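Long-range contacts in pectate lyase (Pectobacterium carotovorum, PDB 4U4B), which probably cleaves polygalacturonate and methylated pectins internally by calcium-dependent beta-elimination, giving oligosaccharides with unsaturated galacturonosyl ends: residues 51-56 with 63-68; 85-90 with 106-111; 127-132 with 156-161; 140-145 with 165-170. All blocks are in the same frame, centred on the assembly; numbering follows the deposited sequence.

Interaction 1: residues 51-56 with 63-68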
loop_
_atom_site.group_PDB
_atom_site.type_symbol
_atom_site.label_atom_id
_atom_site.label_comp_id
_atom_site.label_asym_id
_atom_site.label_seq_id
_atom_site.Cartn_x
_atom_site.Cartn_y
_atom_site.Cartn_z
ATOM N N VAL A 51 10.948 -16.735 -0.374
ATOM C CA VAL A 51 9.726 -16.978 0.356
ATOM C C VAL A 51 9.551 -18.469 0.597
ATOM O O VAL A 51 9.526 -19.250 -0.354
ATOM C CB VAL A 51 8.489 -16.439 -0.403
ATOM C CG1 VAL A 51 7.242 -16.710 0.395
ATOM C CG2 VAL A 51 8.642 -14.955 -0.691
ATOM N N TYR A 52 9.424 -18.841 1.870
ATOM C CA TYR A 52 9.172 -20.209 2.289
ATOM C C TYR A 52 7.783 -20.393 2.864
ATOM O O TYR A 52 7.242 -19.521 3.565
ATOM C CB TYR A 52 10.188 -20.653 3.342
ATOM C CG TYR A 52 11.597 -20.726 2.825
ATOM C CD1 TYR A 52 12.099 -21.901 2.283
ATOM C CD2 TYR A 52 12.422 -19.611 2.868
ATOM C CE1 TYR A 52 13.389 -21.958 1.790
ATOM C CE2 TYR A 52 13.711 -19.660 2.396
ATOM C CZ TYR A 52 14.188 -20.828 1.856
ATOM O OH TYR A 52 15.477 -20.863 1.382
ATOM N N ARG A 53 7.219 -21.556 2.588
ATOM C CA ARG A 53 5.928 -21.934 3.118
ATOM C C ARG A 53 5.930 -23.371 3.599
ATOM O O ARG A 53 6.392 -24.289 2.900
ATOM C CB ARG A 53 4.845 -21.749 2.069
ATOM C CG ARG A 53 3.451 -22.007 2.597
ATOM C CD ARG A 53 2.436 -21.940 1.480
ATOM N NE ARG A 53 2.482 -23.140 0.640
ATOM C CZ ARG A 53 1.943 -23.217 -0.568
ATOM N NH1 ARG A 53 1.338 -22.147 -1.086
ATOM N NH2 ARG A 53 2.024 -24.355 -1.268
ATOM N N SER A 54 5.413 -23.575 4.800
ATOM C CA SER A 54 5.264 -24.918 5.324
ATOM C C SER A 54 3.812 -25.195 5.679
ATOM O O SER A 54 3.051 -24.270 6.023
ATOM C CB SER A 54 6.151 -25.121 6.546
ATOM O OG SER A 54 5.908 -26.389 7.110
ATOM N N THR A 55 3.437 -26.470 5.585
ATOM C CA THR A 55 2.105 -26.934 5.955
ATOM C C THR A 55 2.037 -27.256 7.440
ATOM O O THR A 55 1.011 -27.719 7.946
ATOM C CB THR A 55 1.706 -28.177 5.147
ATOM O OG1 THR A 55 2.737 -29.171 5.258
ATOM C CG2 THR A 55 1.522 -27.817 3.677
ATOM N N SER A 56 3.145 -27.013 8.133
ATOM C CA SER A 56 3.213 -27.175 9.584
ATOM C C SER A 56 4.009 -26.024 10.197
ATOM O O SER A 56 4.628 -25.233 9.486
ATOM C CB SER A 56 3.854 -28.516 9.961
ATOM O OG SER A 56 5.257 -28.478 9.751
ATOM N N GLU A 63 8.866 -25.368 1.971
ATOM C CA GLU A 63 9.297 -25.363 0.586
ATOM C C GLU A 63 9.425 -23.930 0.099
ATOM O O GLU A 63 8.621 -23.058 0.463
ATOM C CB GLU A 63 8.311 -26.131 -0.289
ATOM C CG GLU A 63 6.955 -25.469 -0.377
ATOM C CD GLU A 63 5.890 -26.359 -0.980
ATOM O OE1 GLU A 63 5.646 -27.453 -0.412
ATOM O OE2 GLU A 63 5.291 -25.957 -2.012
ATOM N N LYS A 64 10.449 -23.677 -0.704
ATOM C CA LYS A 64 10.596 -22.378 -1.322
ATOM C C LYS A 64 9.501 -22.205 -2.370
ATOM O O LYS A 64 9.401 -22.996 -3.320
ATOM C CB LYS A 64 11.987 -22.209 -1.937
ATOM C CG LYS A 64 12.279 -20.761 -2.343
ATOM C CD LYS A 64 13.628 -20.613 -3.057
ATOM C CE LYS A 64 14.799 -20.826 -2.125
ATOM N NZ LYS A 64 16.037 -20.220 -2.696
ATOM N N ILE A 65 8.666 -21.181 -2.188
ATOM C CA ILE A 65 7.576 -20.938 -3.120
ATOM C C ILE A 65 7.783 -19.671 -3.944
ATOM O O ILE A 65 7.025 -19.405 -4.876
ATOM C CB ILE A 65 6.204 -20.839 -2.406
ATOM C CG1 ILE A 65 6.131 -19.583 -1.531
ATOM C CG2 ILE A 65 5.915 -22.105 -1.599
ATOM C CD1 ILE A 65 4.755 -19.330 -0.983
ATOM N N ALA A 66 8.801 -18.881 -3.627
ATOM C CA ALA A 66 9.084 -17.715 -4.464
ATOM C C ALA A 66 10.533 -17.285 -4.383
ATOM O O ALA A 66 11.170 -17.413 -3.339
ATOM C CB ALA A 66 8.176 -16.540 -4.072
ATOM N N GLU A 67 11.039 -16.772 -5.496
ATOM C CA GLU A 67 12.338 -16.126 -5.535
ATOM C C GLU A 67 12.163 -14.718 -6.051
ATOM O O GLU A 67 11.886 -14.512 -7.225
ATOM C CB GLU A 67 13.318 -16.914 -6.405
ATOM C CG GLU A 67 13.949 -18.054 -5.640
ATOM C CD GLU A 67 14.788 -18.972 -6.519
ATOM O OE1 GLU A 67 15.097 -18.588 -7.659
ATOM O OE2 GLU A 67 15.131 -20.071 -6.055
ATOM N N LEU A 68 12.317 -13.753 -5.152
ATOM C CA LEU A 68 12.001 -12.361 -5.435
ATOM C C LEU A 68 13.258 -11.517 -5.621
ATOM O O LEU A 68 14.356 -11.933 -5.219
ATOM C CB LEU A 68 11.161 -11.790 -4.304
ATOM C CG LEU A 68 9.953 -12.635 -3.912
ATOM C CD1 LEU A 68 9.237 -12.006 -2.738
ATOM C CD2 LEU A 68 9.023 -12.770 -5.091
#
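Val51 meets three side chains of the 63-68 strand. Its CG1 lies 3.6 Å from Ile65 CG1, and its CB lies against Ala66 CB. Its CG2 reaches Leu68, at 3.6 Å from CD1. CG1 is anti to the backbone N (chi1 -180°) and CG2 is anti to the carbonyl carbon, which sends the two methyls to different neighbours. Arg53 and Glu63 run side by side in the same direction. Their flat ends are turned 46° apart, and the salt bridge from Arg53 NH2 to Glu63 OE2 is long at 3.7 Å. The oxygen lies well out of the guanidinium plane, so charge alone links the pair. Ile65 CG2 sits over one face of that guanidinium, 4.2 Å above its plane. The firmer polar partners of Arg53 are Thr79 and Asp77, both reached by NH1. On the sheet face of Tyr52, the Lys64 chain passes the ring obliquely, near CE1 and CZ, and its CE comes 3.6 Å from Tyr52 OH. Lys64 NZ goes on to a salt bridge with Asp50. The backbones pair antiparallel. Arg53 and Glu63 exchange two hydrogen bonds, and Val51 N donates to Ala66 O at 3.0 Å. Val51 O takes Ile65 N at 2.8 Å and, weakly, Ala66 N. Two residues thus face one, a classic beta bulge in the hairpin formed by strands 46-54 and 63-68.

Interaction 2: residues 85-90 with 106-111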
loop_
_atom_site.group_PDB
_atom_site.type_symbol
_atom_site.label_atom_id
_atom_site.label_comp_id
_atom_site.label_asym_id
_atom_site.label_seq_id
_atom_site.Cartn_x
_atom_site.Cartn_y
_atom_site.Cartn_z
ATOM N N ASP A 85 -4.154 -24.530 7.392
ATOM C CA ASP A 85 -3.205 -23.591 7.989
ATOM C C ASP A 85 -1.856 -23.633 7.290
ATOM O O ASP A 85 -1.371 -24.712 6.944
ATOM C CB ASP A 85 -2.996 -23.901 9.472
ATOM C CG ASP A 85 -4.198 -23.542 10.318
ATOM O OD1 ASP A 85 -5.064 -22.777 9.850
ATOM O OD2 ASP A 85 -4.267 -24.021 11.462
ATOM N N TYR A 86 -1.235 -22.475 7.098
ATOM C CA TYR A 86 0.126 -22.460 6.567
ATOM C C TYR A 86 1.023 -21.573 7.395
ATOM O O TYR A 86 0.556 -20.638 8.073
ATOM C CB TYR A 86 0.161 -21.980 5.113
ATOM C CG TYR A 86 -0.465 -22.935 4.128
ATOM C CD1 TYR A 86 0.313 -23.832 3.396
ATOM C CD2 TYR A 86 -1.834 -22.931 3.910
ATOM C CE1 TYR A 86 -0.265 -24.705 2.484
ATOM C CE2 TYR A 86 -2.420 -23.809 3.005
ATOM C CZ TYR A 86 -1.631 -24.688 2.300
ATOM O OH TYR A 86 -2.227 -25.535 1.401
ATOM N N TRP A 87 2.315 -21.850 7.320
ATOM C CA TRP A 87 3.311 -21.017 7.969
ATOM C C TRP A 87 4.263 -20.470 6.916
ATOM O O TRP A 87 4.643 -21.183 5.972
ATOM C CB TRP A 87 4.067 -21.818 9.038
ATOM C CG TRP A 87 3.265 -22.065 10.278
ATOM C CD1 TRP A 87 3.410 -21.442 11.491
ATOM C CD2 TRP A 87 2.189 -22.999 10.440
ATOM N NE1 TRP A 87 2.499 -21.936 12.392
ATOM C CE2 TRP A 87 1.733 -22.888 11.773
ATOM C CE3 TRP A 87 1.574 -23.923 9.585
ATOM C CZ2 TRP A 87 0.686 -23.670 12.275
ATOM C CZ3 TRP A 87 0.531 -24.690 10.080
ATOM C CH2 TRP A 87 0.093 -24.558 11.414
ATOM N N TYR A 88 4.650 -19.209 7.083
ATOM C CA TYR A 88 5.523 -18.530 6.126
ATOM C C TYR A 88 6.751 -17.878 6.780
ATOM O O TYR A 88 6.702 -17.442 7.932
ATOM C CB TYR A 88 4.755 -17.443 5.371
ATOM C CG TYR A 88 3.586 -17.911 4.532
ATOM C CD1 TYR A 88 2.335 -18.092 5.092
ATOM C CD2 TYR A 88 3.736 -18.132 3.165
ATOM C CE1 TYR A 88 1.258 -18.494 4.329
ATOM C CE2 TYR A 88 2.660 -18.540 2.377
ATOM C CZ TYR A 88 1.422 -18.719 2.971
ATOM O OH TYR A 88 0.348 -19.114 2.198
ATOM N N TRP A 89 7.821 -17.781 5.992
ATOM C CA TRP A 89 9.065 -17.103 6.343
ATOM C C TRP A 89 9.596 -16.432 5.098
ATOM O O TRP A 89 9.478 -16.968 3.992
ATOM C CB TRP A 89 10.137 -18.075 6.866
ATOM C CG TRP A 89 9.794 -18.771 8.126
ATOM C CD1 TRP A 89 10.144 -18.395 9.389
ATOM C CD2 TRP A 89 9.037 -19.977 8.263
ATOM N NE1 TRP A 89 9.654 -19.288 10.302
ATOM C CE2 TRP A 89 8.956 -20.262 9.641
ATOM C CE3 TRP A 89 8.412 -20.840 7.359
ATOM C CZ2 TRP A 89 8.284 -21.378 10.136
ATOM C CZ3 TRP A 89 7.730 -21.938 7.852
ATOM C CH2 TRP A 89 7.672 -22.201 9.224
ATOM N N VAL A 90 10.203 -15.269 5.276
ATOM C CA VAL A 90 10.892 -14.591 4.194
ATOM C C VAL A 90 12.339 -14.417 4.609
ATOM O O VAL A 90 12.616 -13.896 5.686
ATOM C CB VAL A 90 10.242 -13.230 3.869
ATOM C CG1 VAL A 90 11.105 -12.439 2.921
ATOM C CG2 VAL A 90 8.829 -13.445 3.298
ATOM N N SER A 106 1.762 -16.793 10.114
ATOM C CA SER A 106 0.904 -17.958 9.935
ATOM C C SER A 106 -0.575 -17.618 9.831
ATOM O O SER A 106 -1.026 -16.580 10.328
ATOM C CB SER A 106 1.115 -18.930 11.100
ATOM O OG SER A 106 0.293 -20.079 10.962
ATOM N N THR A 107 -1.344 -18.508 9.212
ATOM C CA THR A 107 -2.791 -18.318 9.178
ATOM C C THR A 107 -3.434 -19.040 10.356
ATOM O O THR A 107 -4.617 -18.881 10.615
ATOM C CB THR A 107 -3.413 -18.806 7.854
ATOM O OG1 THR A 107 -3.013 -20.157 7.605
ATOM C CG2 THR A 107 -2.931 -17.947 6.713
ATOM N N ALA A 108 -2.644 -19.830 11.070
ATOM C CA ALA A 108 -3.101 -20.411 12.325
ATOM C C ALA A 108 -3.153 -19.314 13.397
ATOM O O ALA A 108 -2.504 -18.288 13.246
ATOM C CB ALA A 108 -2.184 -21.538 12.738
ATOM N N PRO A 109 -3.929 -19.523 14.480
ATOM C CA PRO A 109 -3.940 -18.541 15.576
ATOM C C PRO A 109 -2.544 -18.278 16.116
ATOM O O PRO A 109 -1.691 -19.164 16.067
ATOM C CB PRO A 109 -4.798 -19.211 16.652
ATOM C CG PRO A 109 -5.595 -20.242 15.948
ATOM C CD PRO A 109 -4.814 -20.671 14.749
ATOM N N ALA A 110 -2.314 -17.080 16.635
ATOM C CA ALA A 110 -1.018 -16.748 17.226
ATOM C C ALA A 110 -0.720 -17.605 18.467
ATOM O O ALA A 110 -1.589 -17.817 19.306
ATOM C CB ALA A 110 -0.971 -15.276 17.575
ATOM N N PRO A 111 0.516 -18.110 18.582
ATOM C CA PRO A 111 0.862 -18.920 19.759
ATOM C C PRO A 111 0.919 -18.108 21.060
ATOM O O PRO A 111 1.234 -16.919 21.053
ATOM C CB PRO A 111 2.256 -19.470 19.424
ATOM C CG PRO A 111 2.524 -19.112 17.989
ATOM C CD PRO A 111 1.652 -17.945 17.657
#
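The Trp87 indole has Ser106 over one face: OG stands 3.1 Å above the ring plane, offset toward the rim. The contact lies at the end of the four-stranded antiparallel sheet, where edge strand 99-106 finishes beside strand 87-94. Trp87 and Ser106 form a non-hydrogen-bonded pair. Beyond it, the chain leaves the strand through an ST turn, in which Ser106 OG accepts from Ala108 N. Ser106 CB makes a CH-pi contact with the five-membered ring of Trp87, 3.7 Å from its centroid. Ser106 OG is also near Trp87 NE1, but the angle is too poor for a hydrogen bond. Ala108 CB approaches the six-membered ring obliquely, 3.6 Å from Trp87 CZ2, and also touches the Asp85 carboxylate. The Thr107 side chain touches Leu28 of strand 24-30. Tyr86 O is gripped twice. Thr107 N donates to it at 3.1 Å, and Ser106 OG donates from above the carbonyl plane. Thr107 OG1 sits between its own backbone N and carbonyl carbon (chi1 53°), where it accepts from Tyr86 N at 3.0 Å.

Interaction 3: residues 127-132 with 156-161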
loop_
_atom_site.group_PDB
_atom_site.type_symbol
_atom_site.label_atom_id
_atom_site.label_comp_id
_atom_site.label_asym_id
_atom_site.label_seq_id
_atom_site.Cartn_x
_atom_site.Cartn_y
_atom_site.Cartn_z
ATOM N N GLY A 127 -5.113 7.714 16.277
ATOM C CA GLY A 127 -5.175 9.161 16.293
ATOM C C GLY A 127 -3.839 9.819 16.584
ATOM O O GLY A 127 -3.745 11.048 16.679
ATOM N N ALA A 128 -2.798 9.009 16.726
ATOM C CA ALA A 128 -1.465 9.534 17.022
ATOM C C ALA A 128 -0.950 10.491 15.972
ATOM O O ALA A 128 -1.215 10.339 14.777
ATOM C CB ALA A 128 -0.463 8.394 17.177
ATOM N N VAL A 129 -0.185 11.466 16.434
ATOM C CA VAL A 129 0.548 12.358 15.567
ATOM C C VAL A 129 2.026 12.116 15.768
ATOM O O VAL A 129 2.582 12.438 16.822
ATOM C CB VAL A 129 0.194 13.826 15.853
ATOM C CG1 VAL A 129 0.948 14.758 14.910
ATOM C CG2 VAL A 129 -1.312 14.016 15.721
ATOM N N ILE A 130 2.666 11.512 14.771
ATOM C CA ILE A 130 4.071 11.149 14.892
ATOM C C ILE A 130 4.897 12.193 14.157
ATOM O O ILE A 130 4.622 12.513 13.000
ATOM C CB ILE A 130 4.368 9.738 14.303
ATOM C CG1 ILE A 130 3.278 8.726 14.697
ATOM C CG2 ILE A 130 5.774 9.275 14.699
ATOM C CD1 ILE A 130 3.326 8.280 16.144
ATOM N N LYS A 131 5.927 12.710 14.808
ATOM C CA LYS A 131 6.668 13.823 14.238
ATOM C C LYS A 131 8.177 13.635 14.322
ATOM O O LYS A 131 8.718 13.414 15.402
ATOM C CB LYS A 131 6.252 15.108 14.945
ATOM C CG LYS A 131 6.856 16.354 14.376
ATOM C CD LYS A 131 5.991 17.545 14.747
ATOM C CE LYS A 131 6.518 18.793 14.102
ATOM N NZ LYS A 131 8.002 18.786 14.182
ATOM N N ASP A 132 8.846 13.707 13.171
ATOM C CA ASP A 132 10.307 13.671 13.102
ATOM C C ASP A 132 10.952 12.410 13.681
ATOM O O ASP A 132 11.986 12.492 14.341
ATOM C CB ASP A 132 10.883 14.895 13.812
ATOM C CG ASP A 132 10.567 16.177 13.091
ATOM O OD1 ASP A 132 10.641 16.188 11.849
ATOM O OD2 ASP A 132 10.236 17.170 13.757
ATOM N N VAL A 156 -6.052 7.843 11.448
ATOM C CA VAL A 156 -5.662 6.857 12.450
ATOM C C VAL A 156 -4.204 7.069 12.857
ATOM O O VAL A 156 -3.819 6.800 13.984
ATOM C CB VAL A 156 -5.872 5.419 11.968
ATOM C CG1 VAL A 156 -4.982 5.104 10.734
ATOM C CG2 VAL A 156 -5.612 4.458 13.115
ATOM N N ILE A 157 -3.405 7.598 11.944
ATOM C CA ILE A 157 -2.041 7.990 12.246
ATOM C C ILE A 157 -1.698 9.176 11.370
ATOM O O ILE A 157 -1.940 9.146 10.161
ATOM C CB ILE A 157 -1.008 6.853 11.974
ATOM C CG1 ILE A 157 -1.177 5.678 12.957
ATOM C CG2 ILE A 157 0.408 7.419 12.001
ATOM C CD1 ILE A 157 -0.513 5.867 14.286
ATOM N N THR A 158 -1.128 10.211 11.975
ATOM C CA THR A 158 -0.644 11.360 11.230
ATOM C C THR A 158 0.855 11.438 11.317
ATOM O O THR A 158 1.434 11.342 12.401
ATOM C CB THR A 158 -1.230 12.691 11.753
ATOM O OG1 THR A 158 -2.654 12.644 11.667
ATOM C CG2 THR A 158 -0.697 13.862 10.943
ATOM N N LEU A 159 1.482 11.626 10.165
ATOM C CA LEU A 159 2.926 11.665 10.088
ATOM C C LEU A 159 3.379 13.058 9.684
ATOM O O LEU A 159 2.835 13.658 8.756
ATOM C CB LEU A 159 3.443 10.622 9.087
ATOM C CG LEU A 159 3.078 9.157 9.337
ATOM C CD1 LEU A 159 3.596 8.319 8.167
ATOM C CD2 LEU A 159 3.643 8.632 10.672
ATOM N N GLU A 160 4.358 13.580 10.410
ATOM C CA GLU A 160 5.004 14.824 10.034
ATOM C C GLU A 160 6.492 14.549 9.945
ATOM O O GLU A 160 7.162 14.377 10.968
ATOM C CB GLU A 160 4.707 15.937 11.041
ATOM C CG GLU A 160 3.222 16.126 11.360
ATOM C CD GLU A 160 2.954 17.357 12.219
ATOM O OE1 GLU A 160 2.124 17.281 13.145
ATOM O OE2 GLU A 160 3.576 18.412 11.963
ATOM N N ASN A 161 6.998 14.495 8.718
ATOM C CA ASN A 161 8.389 14.157 8.491
ATOM C C ASN A 161 8.763 12.907 9.291
ATOM O O ASN A 161 9.747 12.900 10.026
ATOM C CB ASN A 161 9.290 15.337 8.863
ATOM C CG ASN A 161 10.627 15.278 8.171
ATOM O OD1 ASN A 161 10.701 15.186 6.940
ATOM N ND2 ASN A 161 11.697 15.315 8.955
#
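Glu160 and Ile130 lose the most surface in this contact, on opposite faces of two parallel strands. Glu160 slants across Val129 and Lys131. Its CG is anti to the carbonyl carbon (chi1 -51°), and the extended chain carries the carboxylate there. OE1 lies 3.3 Å from Val129 CG1. OE2 lies 3.7 Å from Lys131 CE, but Lys131 NZ stays 5.0 Å from OE2 and bonds to Asp132 OD2 instead. On the other face, Ile130 lies alongside Leu159, with CB 3.9 Å from Leu159 CD2. Its CG1 also approaches Ile157 CG2. Ala128 CB continues this apolar side on Ile157 CD1. Ile130 N donates to Thr158 O at 2.7 Å, and Ile130 O accepts Glu160 N. Asp132 extends the pairing with its backbone N on Glu160 O. Its OD1 accepts Asn161 ND2 at 3.2 Å, nearly along its own C-O bond, and lies close to the Asn161 amide plane; the carboxylate and amide planes are 74° apart. These strands open one sheet of the parallel beta-helix, and strand 178-182 follows 157-160. Apolar residues face the helix interior. The other face carries the Lys131-Asp132 salt bridge, whose lysine probably favours ionised Asp132 and, more weakly, Glu160.

Interaction 4: residues 140-145 with 165-170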
loop_
_atom_site.group_PDB
_atom_site.type_symbol
_atom_site.label_atom_id
_atom_site.label_comp_id
_atom_site.label_asym_id
_atom_site.label_seq_id
_atom_site.Cartn_x
_atom_site.Cartn_y
_atom_site.Cartn_z
ATOM N N ILE A 140 0.529 -4.513 15.495
ATOM C CA ILE A 140 -0.747 -4.326 16.190
ATOM C C ILE A 140 -1.798 -3.832 15.224
ATOM O O ILE A 140 -1.479 -3.383 14.125
ATOM C CB ILE A 140 -0.670 -3.304 17.359
ATOM C CG1 ILE A 140 -0.428 -1.901 16.810
ATOM C CG2 ILE A 140 0.381 -3.695 18.353
ATOM C CD1 ILE A 140 -0.202 -0.826 17.878
ATOM N N THR A 141 -3.052 -3.896 15.657
ATOM C CA THR A 141 -4.163 -3.353 14.902
ATOM C C THR A 141 -4.724 -2.073 15.526
ATOM O O THR A 141 -5.010 -2.021 16.729
ATOM C CB THR A 141 -5.310 -4.371 14.795
ATOM O OG1 THR A 141 -4.804 -5.626 14.312
ATOM C CG2 THR A 141 -6.384 -3.855 13.845
ATOM N N LEU A 142 -4.908 -1.057 14.692
ATOM C CA LEU A 142 -5.505 0.203 15.128
ATOM C C LEU A 142 -6.625 0.585 14.171
ATOM O O LEU A 142 -6.646 0.122 13.021
ATOM C CB LEU A 142 -4.464 1.328 15.175
ATOM C CG LEU A 142 -3.335 1.213 16.199
ATOM C CD1 LEU A 142 -2.445 2.440 16.107
ATOM C CD2 LEU A 142 -3.907 1.065 17.600
ATOM N N GLY A 143 -7.536 1.446 14.629
ATOM C CA GLY A 143 -8.565 1.968 13.764
ATOM C C GLY A 143 -9.420 3.050 14.395
ATOM O O GLY A 143 -9.591 3.087 15.611
ATOM N N LEU A 144 -9.941 3.924 13.540
ATOM C CA LEU A 144 -10.870 4.991 13.905
ATOM C C LEU A 144 -11.909 5.095 12.795
ATOM O O LEU A 144 -11.547 4.976 11.630
ATOM C CB LEU A 144 -10.151 6.330 14.049
ATOM C CG LEU A 144 -9.099 6.504 15.127
ATOM C CD1 LEU A 144 -8.409 7.851 14.943
ATOM C CD2 LEU A 144 -9.767 6.421 16.460
ATOM N N SER A 145 -13.174 5.336 13.132
ATOM C CA SER A 145 -14.218 5.449 12.102
ATOM C C SER A 145 -14.002 6.627 11.128
ATOM O O SER A 145 -13.194 7.523 11.384
ATOM C CB SER A 145 -15.586 5.561 12.755
ATOM O OG SER A 145 -16.602 5.170 11.847
ATOM N N LYS A 165 6.102 1.881 10.576
ATOM C CA LYS A 165 6.341 0.517 10.108
ATOM C C LYS A 165 5.434 -0.504 10.788
ATOM O O LYS A 165 5.140 -0.381 11.974
ATOM C CB LYS A 165 7.798 0.107 10.368
ATOM C CG LYS A 165 8.857 0.986 9.726
ATOM C CD LYS A 165 10.237 0.318 9.801
ATOM C CE LYS A 165 10.586 -0.096 11.197
ATOM N NZ LYS A 165 12.070 -0.270 11.313
ATOM N N ASN A 166 5.016 -1.515 10.030
ATOM C CA ASN A 166 4.395 -2.723 10.581
ATOM C C ASN A 166 3.113 -2.472 11.371
ATOM O O ASN A 166 3.077 -2.638 12.600
ATOM C CB ASN A 166 5.406 -3.461 11.468
ATOM C CG ASN A 166 6.737 -3.656 10.779
ATOM O OD1 ASN A 166 6.781 -3.958 9.587
ATOM N ND2 ASN A 166 7.826 -3.458 11.508
ATOM N N LEU A 167 2.066 -2.073 10.662
ATOM C CA LEU A 167 0.802 -1.707 11.290
ATOM C C LEU A 167 -0.364 -2.307 10.522
ATOM O O LEU A 167 -0.411 -2.255 9.297
ATOM C CB LEU A 167 0.641 -0.185 11.357
ATOM C CG LEU A 167 -0.707 0.330 11.893
ATOM C CD1 LEU A 167 -0.780 0.122 13.399
ATOM C CD2 LEU A 167 -0.884 1.811 11.562
ATOM N N ARG A 168 -1.301 -2.880 11.257
ATOM C CA ARG A 168 -2.558 -3.349 10.686
ATOM C C ARG A 168 -3.655 -2.320 11.036
ATOM O O ARG A 168 -3.735 -1.844 12.174
ATOM C CB ARG A 168 -2.877 -4.744 11.229
ATOM C CG ARG A 168 -4.101 -5.418 10.659
ATOM C CD ARG A 168 -4.218 -6.870 11.168
ATOM N NE ARG A 168 -2.978 -7.629 10.984
ATOM C CZ ARG A 168 -2.773 -8.520 10.009
ATOM N NH1 ARG A 168 -3.715 -8.761 9.106
ATOM N NH2 ARG A 168 -1.610 -9.164 9.918
ATOM N N ILE A 169 -4.473 -1.952 10.059
ATOM C CA ILE A 169 -5.495 -0.929 10.262
ATOM C C ILE A 169 -6.861 -1.530 9.989
ATOM O O ILE A 169 -7.112 -2.036 8.908
ATOM C CB ILE A 169 -5.261 0.277 9.349
ATOM C CG1 ILE A 169 -4.017 1.042 9.798
ATOM C CG2 ILE A 169 -6.506 1.187 9.320
ATOM C CD1 ILE A 169 -3.604 2.146 8.870
ATOM N N SER A 170 -7.744 -1.500 10.972
ATOM C CA SER A 170 -9.064 -2.094 10.781
ATOM C C SER A 170 -10.130 -1.401 11.627
ATOM O O SER A 170 -9.828 -0.865 12.691
ATOM C CB SER A 170 -9.018 -3.576 11.113
ATOM O OG SER A 170 -10.256 -4.197 10.855
#
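Strands 141-142 and 167-169 are stacked neighbours in the parallel beta-helix, the fold of polysaccharide lyase family 3. Their backbones interlock in parallel register. Ile140 O accepts Arg168 N at 2.9 Å, Arg168 O accepts Leu142 N, and Leu142 O accepts Ser170 N at 2.8 Å. Gly143 continues the pairing with a close CA-H...O contact, 3.3 Å from its CA to Ser170 O. It has no side chain, and the oxygen packs close against its CA. Leu167 covers the inner side. Its CG is anti to the backbone N (chi1 175°), and its CD1 touches three things: Ile140 O at 3.6 Å, Ile140 CG1 at 4.0 Å and Leu142 CD1 at 3.9 Å. The Leu142 and Leu167 side chains meet at about a right angle. On the other face, Thr141 slants across the aliphatic part of Arg168. Thr141 OG1 lies 3.4 Å from Arg168 CD and sits at the guanidinium edge, near its plane. The methyl CG2 of Thr141 rests on Ser170 CB, 3.8 Å away. The polar ends lead elsewhere. Arg168 NH1 forms a salt bridge with Glu193, and its NH2 is hydrogen-bonded to Leu28 O of strand 24-30. Ser170 OG is hydrogen-bonded to Asp194, a calcium ligand. The strand pairing thus fixes the backbone of a second-shell serine, and Ser170 probably helps to orient the Asp194 carboxylate toward the metal.

How the interactions relate
The contacts fall into two groups. Interactions 1 and 2 belong to the antiparallel sheet, with centres 12 Å apart. They meet where strands 46-54 and 87-94 adjoin: Ser54 N lies 2.8 Å from Trp87 O, and Tyr52 N lies 2.8 Å from Trp89 O. Interactions 3 and 4 belong to the beta-helix, with alternating segments and centres 13 Å apart. Val156 and Leu144 join them; Val156 CG1 lies 3.8 Å from Ile169 CD1. Interaction 4 is nearer the calcium site: the Ser170 side chain is about 3 Å from that of Asp194, while in interaction 3 that of Val156 is about 9 Å from Ile195's. Interactions 2 and 4 stay about 7 Å apart at their nearest atoms.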